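Local structure of aminotransferase class I and II (Anaerococcus prevotii, 4EMY) at residues Leu19-Ala30 with Glu374-Pro382. The protein binds pyridoxal 5'-phosphate and, as a homodimeric member of the class I aminotransferase family, probably catalyses transamination. Sequence-based numbering, arbitrary orientation.
Sequences LAFDINNKANAA and EKENIFTIP
The ammonium NZ of K26 reaches E374 OE1 at 3.2 Å, a salt bridge met on the syn side of the carboxylate and 17° out of its plane. Both side chains run extended beyond CG and cross at about a right angle; their length lets the charges meet beyond the apolar packing, while K26 CB rests against the F379 ring. The bridge joins the N-terminal helix of this aminotransferase fold to the end of helix 366-375, which closes in a Schellman motif with N377 at C-prime, its phi positive, before the chain turns into strand 378-379. F379 presents one face to A27: CA of A27 stands 3.8 Å from the ring centroid, 18° off the normal, a CH-pi contact. Alanine fits here because its single methyl lets the ring approach the backbone, CB resting 3.7 Å from F379 CD1, while A30 CB meets the ring obliquely. With CG anti to its carbonyl carbon (chi1 -58°), F379 lays its ring against A27, while its backbone hydrogen-bonds to I40 and A42, beside the parallel strand 40-41. A serine in place of F379 would probably leave the A27 backbone without its aromatic cover and open a gap between K26 and A30. I23, branched at CB, sends CG2 to F379 CB (3.9 Å) and CD1 to the E374 carboxylate, while CB itself meets I381 CD1. At the end nearer the cofactor, where the A20 side chain is about 10 Å from bound pyridoxal-5'-phosphate, the CD1 methyl of I381 rests 4.0 Å from A20 CA, and L19 CD2 touches P382 CG at 4.2 Å.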
loop_
_atom_site.group_PDB
_atom_site.type_symbol
_atom_site.label_atom_id
_atom_site.label_comp_id
_atom_site.label_asym_id
_atom_site.label_seq_id
_atom_site.Cartn_x
_atom_site.Cartn_y
_atom_site.Cartn_z
ATOM N N LEU A 19 -20.390 -8.075 4.203
ATOM C CA LEU A 19 -21.642 -7.649 4.821
ATOM C C LEU A 19 -21.898 -6.136 4.763
ATOM O O LEU A 19 -22.980 -5.712 4.367
ATOM C CB LEU A 19 -21.750 -8.188 6.252
ATOM C CG LEU A 19 -23.071 -7.969 7.004
ATOM C CD1 LEU A 19 -24.303 -8.331 6.174
ATOM C CD2 LEU A 19 -23.047 -8.744 8.312
ATOM N N ALA A 20 -20.911 -5.336 5.153
ATOM C CA ALA A 20 -21.017 -3.881 5.067
ATOM C C ALA A 20 -21.304 -3.433 3.631
ATOM O O ALA A 20 -22.201 -2.620 3.391
ATOM C CB ALA A 20 -19.751 -3.229 5.588
ATOM N N PHE A 21 -20.541 -3.986 2.691
ATOM C CA PHE A 21 -20.725 -3.760 1.257
ATOM C C PHE A 21 -22.194 -3.919 0.847
ATOM O O PHE A 21 -22.793 -3.001 0.268
ATOM C CB PHE A 21 -19.835 -4.749 0.496
ATOM C CG PHE A 21 -19.765 -4.523 -0.981
ATOM C CD1 PHE A 21 -18.981 -3.503 -1.507
ATOM C CD2 PHE A 21 -20.443 -5.365 -1.854
ATOM C CE1 PHE A 21 -18.896 -3.307 -2.877
ATOM C CE2 PHE A 21 -20.362 -5.178 -3.227
ATOM C CZ PHE A 21 -19.587 -4.145 -3.736
ATOM N N ASP A 22 -22.763 -5.080 1.180
ATOM C CA ASP A 22 -24.140 -5.424 0.829
ATOM C C ASP A 22 -25.171 -4.475 1.444
ATOM O O ASP A 22 -26.044 -3.959 0.733
ATOM C CB ASP A 22 -24.447 -6.864 1.241
ATOM C CG ASP A 22 -23.670 -7.882 0.437
ATOM O OD1 ASP A 22 -23.073 -7.511 -0.597
ATOM O OD2 ASP A 22 -23.657 -9.064 0.840
ATOM N N ILE A 23 -25.062 -4.257 2.760
ATOM C CA ILE A 23 -25.925 -3.317 3.476
ATOM C C ILE A 23 -25.869 -1.964 2.780
ATOM O O ILE A 23 -26.895 -1.324 2.558
ATOM C CB ILE A 23 -25.518 -3.156 4.967
ATOM C CG1 ILE A 23 -25.452 -4.511 5.706
ATOM C CG2 ILE A 23 -26.438 -2.174 5.690
ATOM C CD1 ILE A 23 -26.720 -5.345 5.713
ATOM N N ASN A 24 -24.663 -1.554 2.410
ATOM C CA ASN A 24 -24.450 -0.273 1.763
ATOM C C ASN A 24 -25.049 -0.173 0.358
ATOM O O ASN A 24 -25.582 0.875 -0.019
ATOM C CB ASN A 24 -22.968 0.061 1.727
ATOM C CG ASN A 24 -22.720 1.516 1.433
ATOM O OD1 ASN A 24 -23.049 2.388 2.237
ATOM N ND2 ASN A 24 -22.146 1.790 0.274
ATOM N N ASN A 25 -24.950 -1.257 -0.413
ATOM C CA ASN A 25 -25.638 -1.345 -1.697
ATOM C C ASN A 25 -27.150 -1.197 -1.501
ATOM O O ASN A 25 -27.790 -0.387 -2.177
ATOM C CB ASN A 25 -25.319 -2.665 -2.409
ATOM C CG ASN A 25 -23.951 -2.663 -3.087
ATOM O OD1 ASN A 25 -23.453 -1.621 -3.535
ATOM N ND2 ASN A 25 -23.346 -3.845 -3.185
ATOM N N LYS A 26 -27.704 -1.959 -0.554
ATOM C CA LYS A 26 -29.133 -1.894 -0.236
ATOM C C LYS A 26 -29.615 -0.470 0.053
ATOM O O LYS A 26 -30.680 -0.064 -0.420
ATOM C CB LYS A 26 -29.477 -2.811 0.935
ATOM C CG LYS A 26 -29.545 -4.283 0.587
ATOM C CD LYS A 26 -30.057 -5.064 1.782
ATOM C CE LYS A 26 -29.597 -6.511 1.762
ATOM N NZ LYS A 26 -30.032 -7.229 2.992
ATOM N N ALA A 27 -28.823 0.276 0.822
ATOM C CA ALA A 27 -29.143 1.657 1.164
ATOM C C ALA A 27 -29.210 2.545 -0.073
ATOM O O ALA A 27 -30.141 3.341 -0.223
ATOM C CB ALA A 27 -28.134 2.207 2.155
ATOM N N ASN A 28 -28.227 2.397 -0.958
ATOM C CA ASN A 28 -28.184 3.181 -2.189
ATOM C C ASN A 28 -29.342 2.857 -3.126
ATOM O O ASN A 28 -29.906 3.757 -3.760
ATOM C CB ASN A 28 -26.847 2.987 -2.912
ATOM C CG ASN A 28 -25.670 3.542 -2.134
ATOM O OD1 ASN A 28 -25.832 4.224 -1.116
ATOM N ND2 ASN A 28 -24.472 3.247 -2.609
ATOM N N ALA A 29 -29.689 1.572 -3.206
ATOM C CA ALA A 29 -30.822 1.124 -4.010
ATOM C C ALA A 29 -32.133 1.676 -3.438
ATOM O O ALA A 29 -33.065 1.989 -4.190
ATOM C CB ALA A 29 -30.851 -0.396 -4.084
ATOM N N ALA A 30 -32.182 1.802 -2.110
ATOM C CA ALA A 30 -33.326 2.368 -1.412
ATOM C C ALA A 30 -33.447 3.861 -1.702
ATOM O O ALA A 30 -34.517 4.340 -2.077
ATOM C CB ALA A 30 -33.213 2.117 0.084
ATOM N N GLU A 374 -34.434 -2.594 8.096
ATOM C CA GLU A 374 -34.233 -2.408 6.665
ATOM C C GLU A 374 -35.553 -2.234 5.930
ATOM O O GLU A 374 -35.627 -1.482 4.958
ATOM C CB GLU A 374 -33.408 -3.553 6.077
ATOM C CG GLU A 374 -31.923 -3.419 6.382
ATOM C CD GLU A 374 -31.089 -4.592 5.896
ATOM O OE1 GLU A 374 -31.561 -5.337 5.003
ATOM O OE2 GLU A 374 -29.952 -4.759 6.407
ATOM N N LYS A 375 -36.592 -2.911 6.419
ATOM C CA LYS A 375 -37.956 -2.736 5.914
ATOM C C LYS A 375 -38.423 -1.287 6.036
ATOM O O LYS A 375 -39.296 -0.851 5.289
ATOM C CB LYS A 375 -38.936 -3.654 6.650
ATOM C CG LYS A 375 -38.911 -5.101 6.189
ATOM C CD LYS A 375 -39.849 -5.967 7.019
ATOM C CE LYS A 375 -40.232 -7.243 6.280
ATOM N NZ LYS A 375 -39.052 -7.957 5.710
ATOM N N GLU A 376 -37.835 -0.552 6.977
ATOM C CA GLU A 376 -38.151 0.860 7.177
ATOM C C GLU A 376 -37.043 1.759 6.646
ATOM O O GLU A 376 -36.862 2.882 7.123
ATOM C CB GLU A 376 -38.373 1.152 8.657
ATOM C CG GLU A 376 -39.687 0.637 9.217
ATOM C CD GLU A 376 -39.767 0.791 10.723
ATOM O OE1 GLU A 376 -39.029 1.630 11.279
ATOM O OE2 GLU A 376 -40.566 0.068 11.351
ATOM N N ASN A 377 -36.304 1.257 5.661
ATOM C CA ASN A 377 -35.201 1.997 5.054
ATOM C C ASN A 377 -34.195 2.521 6.092
ATOM O O ASN A 377 -33.679 3.636 5.963
ATOM C CB ASN A 377 -35.738 3.137 4.177
ATOM C CG ASN A 377 -36.636 2.643 3.049
ATOM O OD1 ASN A 377 -36.327 1.660 2.374
ATOM N ND2 ASN A 377 -37.747 3.338 2.832
ATOM N N ILE A 378 -33.940 1.708 7.121
ATOM C CA ILE A 378 -32.972 2.030 8.167
ATOM C C ILE A 378 -31.842 1.001 8.163
ATOM O O ILE A 378 -32.027 -0.164 8.538
ATOM C CB ILE A 378 -33.622 2.160 9.566
ATOM C CG1 ILE A 378 -34.583 3.350 9.592
ATOM C CG2 ILE A 378 -32.559 2.374 10.631
ATOM C CD1 ILE A 378 -35.499 3.393 10.795
ATOM N N PHE A 379 -30.666 1.456 7.741
ATOM C CA PHE A 379 -29.529 0.578 7.529
ATOM C C PHE A 379 -28.432 0.806 8.557
ATOM O O PHE A 379 -27.980 1.936 8.771
ATOM C CB PHE A 379 -29.000 0.744 6.108
ATOM C CG PHE A 379 -30.031 0.473 5.061
ATOM C CD1 PHE A 379 -30.806 1.504 4.546
ATOM C CD2 PHE A 379 -30.254 -0.824 4.612
ATOM C CE1 PHE A 379 -31.774 1.249 3.590
ATOM C CE2 PHE A 379 -31.223 -1.086 3.656
ATOM C CZ PHE A 379 -31.981 -0.047 3.143
ATOM N N THR A 380 -28.032 -0.287 9.200
ATOM C CA THR A 380 -26.970 -0.276 10.194
ATOM C C THR A 380 -26.211 -1.588 10.073
ATOM O O THR A 380 -26.641 -2.478 9.341
ATOM C CB THR A 380 -27.545 -0.153 11.613
ATOM O OG1 THR A 380 -28.621 -1.085 11.762
ATOM C CG2 THR A 380 -28.064 1.255 11.878
ATOM N N ILE A 381 -25.089 -1.710 10.779
ATOM C CA ILE A 381 -24.269 -2.924 10.710
ATOM C C ILE A 381 -24.459 -3.806 11.947
ATOM O O ILE A 381 -24.167 -3.377 13.067
ATOM C CB ILE A 381 -22.765 -2.606 10.502
ATOM C CG1 ILE A 381 -22.550 -1.624 9.336
ATOM C CG2 ILE A 381 -21.963 -3.886 10.304
ATOM C CD1 ILE A 381 -23.082 -2.067 7.988
ATOM N N PRO A 382 -24.961 -5.040 11.745
ATOM C CA PRO A 382 -25.164 -6.004 12.822
ATOM C C PRO A 382 -23.916 -6.804 13.160
ATOM O O PRO A 382 -23.080 -7.053 12.289
ATOM C CB PRO A 382 -26.204 -6.951 12.233
ATOM C CG PRO A 382 -25.914 -6.941 10.773
ATOM C CD PRO A 382 -25.493 -5.533 10.461
#